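Long-range contacts in lectin (Trichosanthes anguina, PDB 4HR6), which probably binds carbohydrates as a three-chain, nontoxic seed lectin homologous to type II ribosome-inactivating proteins: residues B[40-45]-B[58-63]; B[118-123]-B[193-198]. One frame throughout, in Å; residues are numbered along the deposited sequence.

Interaction 1. Residues B[40-45]-B[58-63]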
loop_
_atom_site.group_PDB
_atom_site.type_symbol
_atom_site.label_atom_id
_atom_site.label_comp_id
_atom_site.label_asym_id
_atom_site.label_seq_id
_atom_site.Cartn_x
_atom_site.Cartn_y
_atom_site.Cartn_z
ATOM N N PHE B 40 -13.444 -1.701 -30.839
ATOM C CA PHE B 40 -12.827 -2.783 -30.098
ATOM C C PHE B 40 -11.340 -2.645 -30.276
ATOM O O PHE B 40 -10.881 -2.335 -31.379
ATOM C CB PHE B 40 -13.270 -4.142 -30.645
ATOM C CG PHE B 40 -14.620 -4.574 -30.170
ATOM C CD1 PHE B 40 -15.764 -3.989 -30.666
ATOM C CD2 PHE B 40 -14.747 -5.581 -29.224
ATOM C CE1 PHE B 40 -17.016 -4.401 -30.226
ATOM C CE2 PHE B 40 -15.989 -5.986 -28.769
ATOM C CZ PHE B 40 -17.132 -5.398 -29.276
ATOM N N PHE B 41 -10.589 -2.865 -29.197
ATOM C CA PHE B 41 -9.140 -2.947 -29.314
ATOM C C PHE B 41 -8.771 -4.173 -30.125
ATOM O O PHE B 41 -9.467 -5.178 -30.103
ATOM C CB PHE B 41 -8.472 -3.004 -27.933
ATOM C CG PHE B 41 -8.437 -1.673 -27.228
ATOM C CD1 PHE B 41 -9.433 -1.317 -26.343
ATOM C CD2 PHE B 41 -7.427 -0.766 -27.489
ATOM C CE1 PHE B 41 -9.424 -0.089 -25.709
ATOM C CE2 PHE B 41 -7.408 0.472 -26.855
ATOM C CZ PHE B 41 -8.408 0.810 -25.962
ATOM N N LEU B 42 -7.643 -4.066 -30.809
ATOM C CA LEU B 42 -7.116 -5.090 -31.670
ATOM C C LEU B 42 -6.899 -6.413 -30.903
ATOM O O LEU B 42 -7.062 -7.485 -31.457
ATOM C CB LEU B 42 -5.819 -4.573 -32.281
ATOM C CG LEU B 42 -5.101 -5.365 -33.371
ATOM C CD1 LEU B 42 -6.044 -5.728 -34.518
ATOM C CD2 LEU B 42 -3.934 -4.526 -33.862
ATOM N N ASN B 43 -6.565 -6.331 -29.623
ATOM C CA ASN B 43 -6.335 -7.517 -28.835
ATOM C C ASN B 43 -7.472 -7.806 -27.889
ATOM O O ASN B 43 -7.303 -8.551 -26.938
ATOM C CB ASN B 43 -5.016 -7.394 -28.081
ATOM C CG ASN B 43 -5.056 -6.321 -27.018
ATOM O OD1 ASN B 43 -5.745 -5.326 -27.167
ATOM N ND2 ASN B 43 -4.315 -6.516 -25.951
ATOM N N ALA B 44 -8.649 -7.245 -28.129
ATOM C CA ALA B 44 -9.800 -7.644 -27.320
ATOM C C ALA B 44 -9.977 -9.151 -27.434
ATOM O O ALA B 44 -9.791 -9.714 -28.527
ATOM C CB ALA B 44 -11.070 -6.965 -27.781
ATOM N N PRO B 45 -10.359 -9.806 -26.326
ATOM C CA PRO B 45 -10.595 -11.248 -26.387
ATOM C C PRO B 45 -11.759 -11.606 -27.322
ATOM O O PRO B 45 -12.704 -10.816 -27.506
ATOM C CB PRO B 45 -10.903 -11.632 -24.938
ATOM C CG PRO B 45 -11.243 -10.367 -24.235
ATOM C CD PRO B 45 -10.736 -9.209 -25.033
ATOM N N GLN B 58 -19.243 -3.400 -35.441
ATOM C CA GLN B 58 -18.103 -3.534 -34.562
ATOM C C GLN B 58 -16.840 -3.188 -35.305
ATOM O O GLN B 58 -16.375 -3.944 -36.123
ATOM C CB GLN B 58 -18.014 -4.957 -34.000
ATOM C CG GLN B 58 -19.217 -5.365 -33.156
ATOM C CD GLN B 58 -19.194 -6.836 -32.760
ATOM O OE1 GLN B 58 -18.736 -7.658 -33.515
ATOM N NE2 GLN B 58 -19.667 -7.155 -31.561
ATOM N N ASN B 59 -16.274 -2.031 -35.014
ATOM C CA ASN B 59 -15.013 -1.636 -35.629
ATOM C C ASN B 59 -13.855 -2.087 -34.766
ATOM O O ASN B 59 -13.954 -2.099 -33.541
ATOM C CB ASN B 59 -14.980 -0.126 -35.798
ATOM C CG ASN B 59 -16.135 0.367 -36.616
ATOM O OD1 ASN B 59 -16.098 0.279 -37.837
ATOM N ND2 ASN B 59 -17.180 0.868 -35.956
ATOM N N VAL B 60 -12.760 -2.434 -35.411
ATOM C CA VAL B 60 -11.555 -2.867 -34.736
ATOM C C VAL B 60 -10.490 -1.772 -34.861
ATOM O O VAL B 60 -10.126 -1.383 -35.957
ATOM C CB VAL B 60 -11.025 -4.173 -35.353
ATOM C CG1 VAL B 60 -9.793 -4.665 -34.612
ATOM C CG2 VAL B 60 -12.111 -5.232 -35.317
ATOM N N LEU B 61 -9.981 -1.297 -33.732
ATOM C CA LEU B 61 -8.962 -0.248 -33.736
ATOM C C LEU B 61 -7.635 -0.828 -34.182
ATOM O O LEU B 61 -7.415 -2.028 -34.090
ATOM C CB LEU B 61 -8.858 0.393 -32.339
ATOM C CG LEU B 61 -10.195 0.993 -31.902
ATOM C CD1 LEU B 61 -10.254 1.303 -30.422
ATOM C CD2 LEU B 61 -10.535 2.234 -32.719
ATOM N N ASN B 62 -6.754 0.023 -34.682
ATOM C CA ASN B 62 -5.453 -0.413 -35.157
ATOM C C ASN B 62 -4.361 -0.232 -34.105
ATOM O O ASN B 62 -3.219 0.030 -34.431
ATOM C CB ASN B 62 -5.084 0.292 -36.470
ATOM C CG ASN B 62 -5.018 1.801 -36.332
ATOM O OD1 ASN B 62 -5.733 2.409 -35.519
ATOM N ND2 ASN B 62 -4.173 2.424 -37.147
ATOM N N PHE B 63 -4.735 -0.394 -32.837
ATOM C CA PHE B 63 -3.782 -0.482 -31.735
ATOM C C PHE B 63 -4.436 -1.300 -30.630
ATOM O O PHE B 63 -5.657 -1.527 -30.651
ATOM C CB PHE B 63 -3.392 0.905 -31.193
ATOM C CG PHE B 63 -4.549 1.830 -30.996
ATOM C CD1 PHE B 63 -5.264 1.825 -29.834
ATOM C CD2 PHE B 63 -4.931 2.693 -32.006
ATOM C CE1 PHE B 63 -6.337 2.681 -29.662
ATOM C CE2 PHE B 63 -6.001 3.540 -31.855
ATOM C CZ PHE B 63 -6.709 3.539 -30.682
#

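Interaction 2. Residues B[118-123]-B[193-198]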
loop_
_atom_site.group_PDB
_atom_site.type_symbol
_atom_site.label_atom_id
_atom_site.label_comp_id
_atom_site.label_asym_id
_atom_site.label_seq_id
_atom_site.Cartn_x
_atom_site.Cartn_y
_atom_site.Cartn_z
ATOM N N SER B 118 -8.413 2.993 -9.785
ATOM C CA SER B 118 -9.120 1.966 -9.027
ATOM C C SER B 118 -8.151 0.957 -8.413
ATOM O O SER B 118 -8.441 0.359 -7.389
ATOM C CB SER B 118 -10.133 1.234 -9.907
ATOM O OG SER B 118 -11.157 2.124 -10.356
ATOM N N LYS B 119 -7.009 0.749 -9.060
ATOM C CA LYS B 119 -6.050 -0.254 -8.613
ATOM C C LYS B 119 -5.220 0.240 -7.425
ATOM O O LYS B 119 -4.803 -0.567 -6.580
ATOM C CB LYS B 119 -5.103 -0.607 -9.753
ATOM C CG LYS B 119 -5.736 -1.307 -10.943
ATOM C CD LYS B 119 -4.716 -1.425 -12.070
ATOM C CE LYS B 119 -5.255 -2.182 -13.258
ATOM N NZ LYS B 119 -4.278 -2.146 -14.375
ATOM N N PHE B 120 -4.945 1.550 -7.400
ATOM C CA PHE B 120 -3.996 2.145 -6.465
ATOM C C PHE B 120 -4.563 3.405 -5.780
ATOM O O PHE B 120 -4.936 4.353 -6.455
ATOM C CB PHE B 120 -2.716 2.551 -7.181
ATOM C CG PHE B 120 -1.950 1.404 -7.771
ATOM C CD1 PHE B 120 -1.128 0.621 -6.979
ATOM C CD2 PHE B 120 -2.057 1.104 -9.129
ATOM C CE1 PHE B 120 -0.414 -0.434 -7.521
ATOM C CE2 PHE B 120 -1.352 0.048 -9.678
ATOM C CZ PHE B 120 -0.524 -0.721 -8.872
ATOM N N ARG B 121 -4.578 3.403 -4.446
ATOM C CA ARG B 121 -4.948 4.568 -3.636
ATOM C C ARG B 121 -4.088 5.792 -3.947
ATOM O O ARG B 121 -4.604 6.894 -4.054
ATOM C CB ARG B 121 -4.884 4.226 -2.145
ATOM C CG ARG B 121 -5.960 3.237 -1.688
ATOM C CD ARG B 121 -6.319 3.443 -0.204
ATOM N NE ARG B 121 -7.449 2.612 0.198
ATOM C CZ ARG B 121 -7.371 1.339 0.608
ATOM N NH1 ARG B 121 -6.199 0.710 0.706
ATOM N NH2 ARG B 121 -8.484 0.683 0.938
ATOM N N PHE B 122 -2.799 5.598 -4.187
ATOM C CA PHE B 122 -1.911 6.710 -4.521
ATOM C C PHE B 122 -2.340 7.446 -5.794
ATOM O O PHE B 122 -2.245 8.686 -5.880
ATOM C CB PHE B 122 -0.473 6.213 -4.662
ATOM C CG PHE B 122 0.507 7.293 -4.948
ATOM C CD1 PHE B 122 0.916 8.149 -3.940
ATOM C CD2 PHE B 122 1.007 7.478 -6.219
ATOM C CE1 PHE B 122 1.822 9.169 -4.199
ATOM C CE2 PHE B 122 1.906 8.496 -6.488
ATOM C CZ PHE B 122 2.324 9.339 -5.470
ATOM N N ILE B 123 -2.839 6.690 -6.772
ATOM C CA ILE B 123 -3.268 7.281 -8.033
ATOM C C ILE B 123 -4.643 7.905 -7.861
ATOM O O ILE B 123 -4.890 8.993 -8.322
ATOM C CB ILE B 123 -3.249 6.258 -9.203
ATOM C CG1 ILE B 123 -1.820 5.805 -9.457
ATOM C CG2 ILE B 123 -3.812 6.880 -10.480
ATOM C CD1 ILE B 123 -1.715 4.664 -10.452
ATOM N N ALA B 193 -1.114 -0.617 1.929
ATOM C CA ALA B 193 -2.142 0.425 2.035
ATOM C C ALA B 193 -2.415 1.124 0.714
ATOM O O ALA B 193 -3.122 2.122 0.690
ATOM C CB ALA B 193 -1.740 1.466 3.085
ATOM N N ASN B 194 -1.869 0.601 -0.383
ATOM C CA ASN B 194 -1.936 1.276 -1.667
ATOM C C ASN B 194 -2.717 0.444 -2.705
ATOM O O ASN B 194 -3.674 0.926 -3.313
ATOM C CB ASN B 194 -0.510 1.566 -2.095
ATOM C CG ASN B 194 -0.418 2.496 -3.275
ATOM O OD1 ASN B 194 -1.404 3.072 -3.727
ATOM N ND2 ASN B 194 0.789 2.644 -3.782
ATOM N N VAL B 195 -2.315 -0.818 -2.875
ATOM C CA VAL B 195 -2.955 -1.716 -3.799
ATOM C C VAL B 195 -4.364 -2.009 -3.334
ATOM O O VAL B 195 -4.555 -2.571 -2.267
ATOM C CB VAL B 195 -2.186 -3.061 -3.928
ATOM C CG1 VAL B 195 -2.879 -3.958 -4.935
ATOM C CG2 VAL B 195 -0.759 -2.826 -4.356
ATOM N N ALA B 196 -5.355 -1.658 -4.139
ATOM C CA ALA B 196 -6.749 -1.838 -3.728
ATOM C C ALA B 196 -7.394 -2.999 -4.422
ATOM O O ALA B 196 -8.393 -3.501 -3.937
ATOM C CB ALA B 196 -7.566 -0.561 -3.959
ATOM N N LEU B 197 -6.836 -3.419 -5.564
ATOM C CA LEU B 197 -7.333 -4.569 -6.307
ATOM C C LEU B 197 -6.144 -5.352 -6.821
ATOM O O LEU B 197 -5.166 -4.756 -7.249
ATOM C CB LEU B 197 -8.161 -4.122 -7.505
ATOM C CG LEU B 197 -9.535 -3.514 -7.252
ATOM C CD1 LEU B 197 -10.125 -3.034 -8.570
ATOM C CD2 LEU B 197 -10.486 -4.468 -6.559
ATOM N N GLN B 198 -6.215 -6.682 -6.792
ATOM C CA GLN B 198 -5.107 -7.465 -7.325
ATOM C C GLN B 198 -5.540 -8.446 -8.400
ATOM O O GLN B 198 -6.609 -9.064 -8.318
ATOM C CB GLN B 198 -4.304 -8.156 -6.218
ATOM C CG GLN B 198 -5.036 -9.200 -5.419
ATOM C CD GLN B 198 -4.193 -9.716 -4.268
ATOM O OE1 GLN B 198 -3.151 -10.324 -4.483
ATOM N NE2 GLN B 198 -4.648 -9.487 -3.042
HETATM O O HOH W 1 -4.703 -1.552 0.224
#

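Interaction 1. Residues B[40-45]-B[58-63]
Phe-40 O takes the amide of Leu-61 in a short, nearly straight bond of 2.7 Å, with an angle of 178° at the hydrogen. The CA-H of Val-60 approaches the same oxygen at 3.5 Å, and CB and CG of Leu-61 also pack close to it. One peptide further back, Phe-40 N donates to Asn-59 O at 2.8 Å, so Phe-40 grips the neighbouring strand on both flanks of Val-60. Beyond the strands a third bond, Leu-42 N to Phe-63 O, is longer (3.2 Å) and reaches its oxygen from above the carbonyl plane.

Side chains fill in around this backbone. CE1 of the Phe-40 ring meets the extended chain of Gln-58 at CG, 3.8 Å away, while NE2 of Gln-58 bonds to Phe-49 O. With CG anti to the backbone nitrogen (chi1 -173°), Leu-42 carries CD1 to Val-60 CG1, the two side chains crossing at about a right angle. Phe-41 CE2 comes 3.7 Å from Phe-63 CE1, the two rings lying oblique with planes 71° apart; Phe-107 of helix 103-119 packs against both. Leu-42 already belongs to a type I turn from Phe-41 to Ala-44, closed by Ala-44 N to Phe-41 O. The pattern is that of a parallel beta bridge joining strand 37-40 to edge strand 57-60 in the mixed N-terminal sheet of the ribosome-inactivating protein fold.

Interaction 2. Residues B[118-123]-B[193-198]
Asn-194 meets the start of helix 121-132 with two oxygens: its backbone O accepts Arg-121 N at 2.9 Å and its side-chain OD1 accepts Phe-122 N, also at 2.9 Å. CG stands anti to the backbone nitrogen (chi1 -169°), which brings the amide up to the first turn of the helix, where OD1 lies at the edge of the Phe-120 ring and 3.4 Å from Phe-122 CB. The other end of this amide is held too, ND2 bonding to Ile-190 O.

The tightly packed part continues toward the end of helix 103-119. There Lys-119 O receives Ala-196 N at 2.7 Å in a practically straight bond, the donor standing 37° out of the carbonyl plane, and the CA-H of Val-195 approaches the same oxygen. Ala-196 CB fits against Ser-118 O, while Val-195 CG2 lies 4.0 Å from Phe-120 CE1. Trp-150 of helix 141-159 borders this part, its ring meeting that of Phe-120 and receiving the Lys-119 ammonium in a cation-pi contact, while that ammonium also forms a salt bridge with Glu-116.

Looser and wetter is the side of Arg-121. Its chain, extended from CG to NE, runs past Ala-193 O, to which NH1 makes only a weak bond of 3.4 Å. A water links Arg-121 NH1 and Val-195 O, accepting weakly from the first and donating to the second at 2.7 Å; NH2 turns to Ala-221 O of a neighbouring Lectin chain.

Phe-120 sits at the N-cap position. The chemistry implies that the loop after helix 189-192 satisfies one carbonyl, Lys-119 O, and two first-turn amides, those of Arg-121 and Phe-122, at the break between two helices, within a largely buried contact.

Interaction 1 closes before interaction 2 opens along the chain, and the two lie on opposite sides of its centre, with their own centres 27 Å apart and nearest atoms about 12 Å apart. Helix 103-119 connects them: Leu-103, Pro-104 and Phe-107 near its start pack on the side chains of 58-63, and its last residues, Ser-118 and Lys-119, belong to interaction 2. Interaction 1 joins strand 37-40 to the outermost strand 57-60 of the N-terminal sheet, and no other protein chain of the assembly touches its segments. Interaction 2, by contrast, ties the loop 193-198 to a helix junction and adjoins both other Lectin chains, so it also lies where the three chains come together.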